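Local coordinates for carboxypeptidase Y inhibitor (Saccharomyces cerevisiae, PDB 1WPX), which inhibits carboxypeptidase Y specifically and potently, as a member of the phosphatidylethanolamine-binding protein family, at residues Trp107-His112 / Pro187-Gly192; Glu115-Leu120 / Gly143-Ile148. One frame throughout, in Å; residues are numbered along the deposited sequence.

Both contacts draw on strand 110-120: interaction 1 takes its first residues together with the loop entering it, and interaction 2 takes its later part. Their centres lie about 20 Å apart. Along the chain the order is 107-112, 115-120, 143-148, 187-192, so interaction 2 is nested inside the loop that interaction 1 closes. Strands 110-120 and 145-148 are neighbours in one antiparallel sheet, and C111 SG packs 4.0 Å from I148 CG2, so the two contacts touch at this point. Thus one strand carries a loop packed at its start, beside a sulfate site, and a short partner strand further on, all within the phosphatidylethanolamine-binding family region.

Interaction 1 of 2, residues Trp107-His112 / Pro187-Gly192; sequences WSEFCH and PNWGYG. With SO4 (sulfate ion), chain G.
C111 packs over one face of the W189 indole, and two separate measurements place it there. Its CB lies over the face of the five-membered ring, 3.6 Å from the centroid, a CH-pi contact; its SG lies 3.6 Å from the centroid of the six-membered ring, a sulfur-aromatic contact. The C111 torsion that sets SG opposite the backbone N (chi1 -161°) lays the CB-SG bond along the indole, so that both rings are covered. The indole edge is turned to the backbone of E109, whose O sits near the ring plane beside CD1. The E109 carboxylate stands almost perpendicular to the indole (84°), yet OE1 and W189 NE1 both hydrogen-bond T95 OG1, so one hydroxyl ties the two side chains together. W201 meets the same indole at a slant. With an alanine at this position, the C111 sulfur would probably lose its aromatic partner and T95 OG1 one of its hydrogen bonds.

The loop presents W189 from a left-handed turn: N188, W189 and G190 all have positive phi, and G190 N bonds to P187 O at 2.9 Å. P187 opens this turn and lies alongside F110, CD to CE2 4.1 Å, while P187 CB meets W107 CB at 4.1 Å. Sulfate O1 stands 3.5 Å above the centre of one F110 ring face. H112 NE2 donates a nearly straight bond to sulfate O4 (2.7 Å, 165°), with H112 ND1 held by M151 O. E109 and F110, both opposite D96, form a G1 beta bulge at the start of the strand. A154 N and Y164 OH also hydrogen-bond the anion; although the sulfate probably came from the crystallisation liquor, its setting is consistent with the anion-binding pocket of phosphatidylethanolamine-binding proteins.

Interaction 2 of 2, residues Glu115-Leu120 / Gly143-Ile148; sequences ECDLKL and GSNTLI
E115 and T146 form a non-hydrogen-bonded antiparallel pair, their CA atoms 4.4 Å apart and their side chains on the same face of the sheet. The two side chains run obliquely past each other, E115 CG coming 3.5 Å from T146 OG1. Further out, E115 OE2 approaches S144, whose OG is hydrogen-bonded to T141 O; E115 OE1 has a long, weak ion pair with K61.

C116 pairs with N145 through two backbone hydrogen bonds, C116 N to N145 O at 2.8 Å and N145 N to C116 O at 2.9 Å. On this other face, the C116 thiol lies beside its own backbone N (chi1 -50°), and SG reaches L147 CD1 at 3.9 Å. L147 and I148 both face V114 in a classic beta bulge, where the partner strand turns a corner.

D117, with positive phi, is the corner of the first segment. Together with L118 it faces F90 in a G1 beta bulge, and here the long strand of the antiparallel sheet changes neighbours: E115 and C116 pair with strand 145-148, whereas K119 bonds to N140 of strand 134-140. Strand 90-96 stays alongside, bonded to E115 through L92 and to L118 through F90. D117 OD2 accepts a hydrogen bond from S177 OG, and D117 N is held by Q171 OE1. The D117 carbonyl O receives a CA-H...O contact from S144 CA (3.5 Å, 141° at the hydrogen).

L118 touches the second segment through CD2, 3.9 Å from S144 CB. Beyond it, K119 runs straight to CE before its last torsion bends, and NZ lies 4.4 Å from G143 N, too far for a bond.

Interaction 1 of 2, residues Trp107-His112 / Pro187-Gly192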
loop_
_atom_site.group_PDB
_atom_site.type_symbol
_atom_site.label_atom_id
_atom_site.label_comp_id
_atom_site.label_asym_id
_atom_site.label_seq_id
_atom_site.Cartn_x
_atom_site.Cartn_y
_atom_site.Cartn_z
ATOM N N TRP B 107 14.656 -6.137 -32.013
ATOM C CA TRP B 107 15.712 -5.405 -31.321
ATOM C C TRP B 107 15.732 -5.720 -29.830
ATOM O O TRP B 107 16.370 -5.011 -29.054
ATOM C CB TRP B 107 15.519 -3.897 -31.504
ATOM C CG TRP B 107 15.258 -3.493 -32.916
ATOM C CD1 TRP B 107 15.890 -3.961 -34.032
ATOM C CD2 TRP B 107 14.313 -2.516 -33.370
ATOM N NE1 TRP B 107 15.398 -3.335 -35.153
ATOM C CE2 TRP B 107 14.429 -2.443 -34.776
ATOM C CE3 TRP B 107 13.379 -1.692 -32.725
ATOM C CZ2 TRP B 107 13.647 -1.579 -35.549
ATOM C CZ3 TRP B 107 12.601 -0.831 -33.497
ATOM C CH2 TRP B 107 12.743 -0.783 -34.894
ATOM N N SER B 108 15.038 -6.787 -29.442
ATOM C CA SER B 108 14.945 -7.182 -28.041
ATOM C C SER B 108 16.246 -6.978 -27.282
ATOM O O SER B 108 17.320 -7.418 -27.711
ATOM C CB SER B 108 14.499 -8.641 -27.915
ATOM O OG SER B 108 14.180 -8.958 -26.562
ATOM N N GLU B 109 16.109 -6.318 -26.136
ATOM C CA GLU B 109 17.216 -5.975 -25.265
ATOM C C GLU B 109 17.961 -4.836 -25.927
ATOM O O GLU B 109 18.947 -5.033 -26.627
ATOM C CB GLU B 109 18.123 -7.182 -25.031
ATOM C CG GLU B 109 17.535 -8.181 -24.035
ATOM C CD GLU B 109 18.066 -8.008 -22.617
ATOM O OE1 GLU B 109 18.498 -6.890 -22.266
ATOM O OE2 GLU B 109 18.040 -8.997 -21.852
ATOM N N PHE B 110 17.427 -3.639 -25.724
ATOM C CA PHE B 110 17.999 -2.412 -26.246
ATOM C C PHE B 110 18.801 -1.836 -25.074
ATOM O O PHE B 110 18.261 -1.606 -23.986
ATOM C CB PHE B 110 16.870 -1.471 -26.670
ATOM C CG PHE B 110 17.335 -0.243 -27.392
ATOM C CD1 PHE B 110 17.778 0.871 -26.689
ATOM C CD2 PHE B 110 17.304 -0.189 -28.781
ATOM C CE1 PHE B 110 18.179 2.025 -27.358
ATOM C CE2 PHE B 110 17.704 0.960 -29.459
ATOM C CZ PHE B 110 18.140 2.069 -28.745
ATOM N N CYS B 111 20.094 -1.627 -25.296
ATOM C CA CYS B 111 20.985 -1.127 -24.258
ATOM C C CYS B 111 20.825 0.367 -23.982
ATOM O O CYS B 111 21.158 1.212 -24.814
ATOM C CB CYS B 111 22.435 -1.449 -24.636
ATOM S SG CYS B 111 23.583 -1.387 -23.258
ATOM N N HIS B 112 20.332 0.684 -22.791
ATOM C CA HIS B 112 20.109 2.065 -22.402
ATOM C C HIS B 112 21.216 2.663 -21.541
ATOM O O HIS B 112 21.462 3.873 -21.580
ATOM C CB HIS B 112 18.771 2.176 -21.663
ATOM C CG HIS B 112 17.584 2.219 -22.572
ATOM N ND1 HIS B 112 17.172 3.374 -23.200
ATOM C CD2 HIS B 112 16.740 1.244 -22.984
ATOM C CE1 HIS B 112 16.123 3.110 -23.960
ATOM N NE2 HIS B 112 15.841 1.825 -23.847
ATOM N N PRO B 187 20.739 -1.887 -30.167
ATOM C CA PRO B 187 19.852 -3.004 -30.507
ATOM C C PRO B 187 20.534 -4.363 -30.331
ATOM O O PRO B 187 21.608 -4.608 -30.880
ATOM C CB PRO B 187 19.459 -2.707 -31.955
ATOM C CG PRO B 187 20.563 -1.803 -32.452
ATOM C CD PRO B 187 20.827 -0.923 -31.275
ATOM N N ASN B 188 19.898 -5.231 -29.549
ATOM C CA ASN B 188 20.399 -6.573 -29.249
ATOM C C ASN B 188 21.750 -6.522 -28.547
ATOM O O ASN B 188 22.448 -7.533 -28.454
ATOM C CB ASN B 188 20.538 -7.413 -30.524
ATOM C CG ASN B 188 19.318 -7.337 -31.412
ATOM O OD1 ASN B 188 19.199 -6.436 -32.242
ATOM N ND2 ASN B 188 18.396 -8.275 -31.237
ATOM N N TRP B 189 22.112 -5.347 -28.038
ATOM C CA TRP B 189 23.394 -5.179 -27.367
ATOM C C TRP B 189 24.493 -5.528 -28.364
ATOM O O TRP B 189 25.576 -5.988 -27.989
ATOM C CB TRP B 189 23.490 -6.080 -26.124
ATOM C CG TRP B 189 22.797 -5.513 -24.914
ATOM C CD1 TRP B 189 21.495 -5.106 -24.828
ATOM C CD2 TRP B 189 23.382 -5.252 -23.629
ATOM N NE1 TRP B 189 21.235 -4.605 -23.575
ATOM C CE2 TRP B 189 22.374 -4.682 -22.820
ATOM C CE3 TRP B 189 24.661 -5.444 -23.085
ATOM C CZ2 TRP B 189 22.604 -4.300 -21.495
ATOM C CZ3 TRP B 189 24.889 -5.063 -21.765
ATOM C CH2 TRP B 189 23.863 -4.497 -20.988
ATOM N N GLY B 190 24.188 -5.309 -29.641
ATOM C CA GLY B 190 25.140 -5.584 -30.700
ATOM C C GLY B 190 25.451 -7.050 -30.923
ATOM O O GLY B 190 26.501 -7.380 -31.468
ATOM N N TYR B 191 24.549 -7.935 -30.515
ATOM C CA TYR B 191 24.762 -9.368 -30.691
ATOM C C TYR B 191 24.115 -9.898 -31.963
ATOM O O TYR B 191 24.302 -11.061 -32.317
ATOM C CB TYR B 191 24.217 -10.138 -29.485
ATOM C CG TYR B 191 25.124 -10.106 -28.278
ATOM C CD1 TYR B 191 26.211 -10.967 -28.179
ATOM C CD2 TYR B 191 24.912 -9.194 -27.247
ATOM C CE1 TYR B 191 27.066 -10.924 -27.085
ATOM C CE2 TYR B 191 25.764 -9.141 -26.147
ATOM C CZ TYR B 191 26.839 -10.007 -26.073
ATOM O OH TYR B 191 27.695 -9.945 -24.995
ATOM N N GLY B 192 23.351 -9.053 -32.647
ATOM C CA GLY B 192 22.703 -9.487 -33.872
ATOM C C GLY B 192 21.445 -10.313 -33.660
ATOM O O GLY B 192 20.383 -9.969 -34.180
HETATM S S SO4 G . 13.507 1.798 -26.311
HETATM O O1 SO4 G . 14.526 2.168 -27.310
HETATM O O2 SO4 G . 13.252 2.953 -25.429
HETATM O O3 SO4 G . 12.262 1.412 -27.002
HETATM O O4 SO4 G . 13.995 0.659 -25.515
#

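Interaction 2 of 2, residues Glu115-Leu120 / Gly143-Ile148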
loop_
_atom_site.group_PDB
_atom_site.type_symbol
_atom_site.label_atom_id
_atom_site.label_comp_id
_atom_site.label_asym_id
_atom_site.label_seq_id
_atom_site.Cartn_x
_atom_site.Cartn_y
_atom_site.Cartn_z
ATOM N N GLU B 115 27.184 1.408 -16.666
ATOM C CA GLU B 115 28.220 2.095 -15.903
ATOM C C GLU B 115 29.029 1.058 -15.137
ATOM O O GLU B 115 28.458 0.183 -14.479
ATOM C CB GLU B 115 27.588 3.052 -14.907
ATOM C CG GLU B 115 27.789 4.501 -15.218
ATOM C CD GLU B 115 27.385 5.362 -14.052
ATOM O OE1 GLU B 115 26.186 5.350 -13.700
ATOM O OE2 GLU B 115 28.269 6.039 -13.483
ATOM N N CYS B 116 30.354 1.159 -15.202
ATOM C CA CYS B 116 31.200 0.193 -14.515
ATOM C C CYS B 116 32.206 0.819 -13.567
ATOM O O CYS B 116 32.388 2.041 -13.539
ATOM C CB CYS B 116 31.942 -0.670 -15.532
ATOM S SG CYS B 116 30.884 -1.389 -16.798
ATOM N N ASP B 117 32.859 -0.046 -12.793
ATOM C CA ASP B 117 33.865 0.365 -11.828
ATOM C C ASP B 117 33.282 1.373 -10.841
ATOM O O ASP B 117 33.887 2.406 -10.558
ATOM C CB ASP B 117 35.069 0.971 -12.548
ATOM C CG ASP B 117 35.481 0.172 -13.770
ATOM O OD1 ASP B 117 35.661 -1.063 -13.654
ATOM O OD2 ASP B 117 35.627 0.784 -14.853
ATOM N N LEU B 118 32.094 1.053 -10.331
ATOM C CA LEU B 118 31.394 1.885 -9.363
ATOM C C LEU B 118 31.690 1.344 -7.978
ATOM O O LEU B 118 31.681 0.132 -7.777
ATOM C CB LEU B 118 29.883 1.808 -9.587
ATOM C CG LEU B 118 29.219 2.596 -10.711
ATOM C CD1 LEU B 118 27.871 1.975 -11.044
ATOM C CD2 LEU B 118 29.060 4.047 -10.280
ATOM N N LYS B 119 31.953 2.224 -7.021
ATOM C CA LYS B 119 32.206 1.762 -5.666
ATOM C C LYS B 119 31.227 2.430 -4.706
ATOM O O LYS B 119 30.750 3.543 -4.950
ATOM C CB LYS B 119 33.658 2.035 -5.250
ATOM C CG LYS B 119 34.052 3.491 -5.218
ATOM C CD LYS B 119 35.437 3.671 -4.606
ATOM C CE LYS B 119 35.954 5.113 -4.760
ATOM N NZ LYS B 119 36.251 5.516 -6.183
ATOM N N LEU B 120 30.912 1.736 -3.623
ATOM C CA LEU B 120 29.983 2.249 -2.633
ATOM C C LEU B 120 30.604 3.283 -1.696
ATOM O O LEU B 120 31.739 3.124 -1.252
ATOM C CB LEU B 120 29.432 1.084 -1.807
ATOM C CG LEU B 120 28.438 0.160 -2.513
ATOM C CD1 LEU B 120 28.359 -1.197 -1.818
ATOM C CD2 LEU B 120 27.080 0.847 -2.539
ATOM N N GLY B 143 35.528 7.625 -9.964
ATOM C CA GLY B 143 36.306 6.754 -10.828
ATOM C C GLY B 143 35.575 5.738 -11.684
ATOM O O GLY B 143 36.164 4.729 -12.068
ATOM N N SER B 144 34.312 5.984 -12.007
ATOM C CA SER B 144 33.577 5.019 -12.817
ATOM C C SER B 144 33.852 5.189 -14.307
ATOM O O SER B 144 34.441 6.182 -14.726
ATOM C CB SER B 144 32.074 5.140 -12.553
ATOM O OG SER B 144 31.596 6.425 -12.913
ATOM N N ASN B 145 33.430 4.208 -15.097
ATOM C CA ASN B 145 33.608 4.247 -16.544
ATOM C C ASN B 145 32.305 3.862 -17.229
ATOM O O ASN B 145 31.801 2.751 -17.055
ATOM C CB ASN B 145 34.723 3.287 -16.995
ATOM C CG ASN B 145 36.099 3.693 -16.477
ATOM O OD1 ASN B 145 36.486 3.351 -15.357
ATOM N ND2 ASN B 145 36.837 4.439 -17.291
ATOM N N THR B 146 31.761 4.786 -18.007
ATOM C CA THR B 146 30.519 4.545 -18.722
ATOM C C THR B 146 30.801 3.916 -20.083
ATOM O O THR B 146 31.351 4.567 -20.965
ATOM C CB THR B 146 29.746 5.869 -18.947
ATOM O OG1 THR B 146 29.382 6.436 -17.683
ATOM C CG2 THR B 146 28.487 5.623 -19.767
ATOM N N LEU B 147 30.433 2.654 -20.255
ATOM C CA LEU B 147 30.640 1.985 -21.531
ATOM C C LEU B 147 29.548 2.394 -22.512
ATOM O O LEU B 147 29.791 2.505 -23.711
ATOM C CB LEU B 147 30.612 0.463 -21.365
ATOM C CG LEU B 147 31.661 -0.189 -20.462
ATOM C CD1 LEU B 147 31.556 -1.703 -20.597
ATOM C CD2 LEU B 147 33.049 0.287 -20.840
ATOM N N ILE B 148 28.341 2.610 -21.995
ATOM C CA ILE B 148 27.201 3.009 -22.818
ATOM C C ILE B 148 26.449 4.152 -22.141
ATOM O O ILE B 148 25.686 3.925 -21.204
ATOM C CB ILE B 148 26.229 1.824 -23.022
ATOM C CG1 ILE B 148 26.930 0.697 -23.788
ATOM C CG2 ILE B 148 24.984 2.290 -23.753
ATOM C CD1 ILE B 148 27.357 1.066 -25.194
#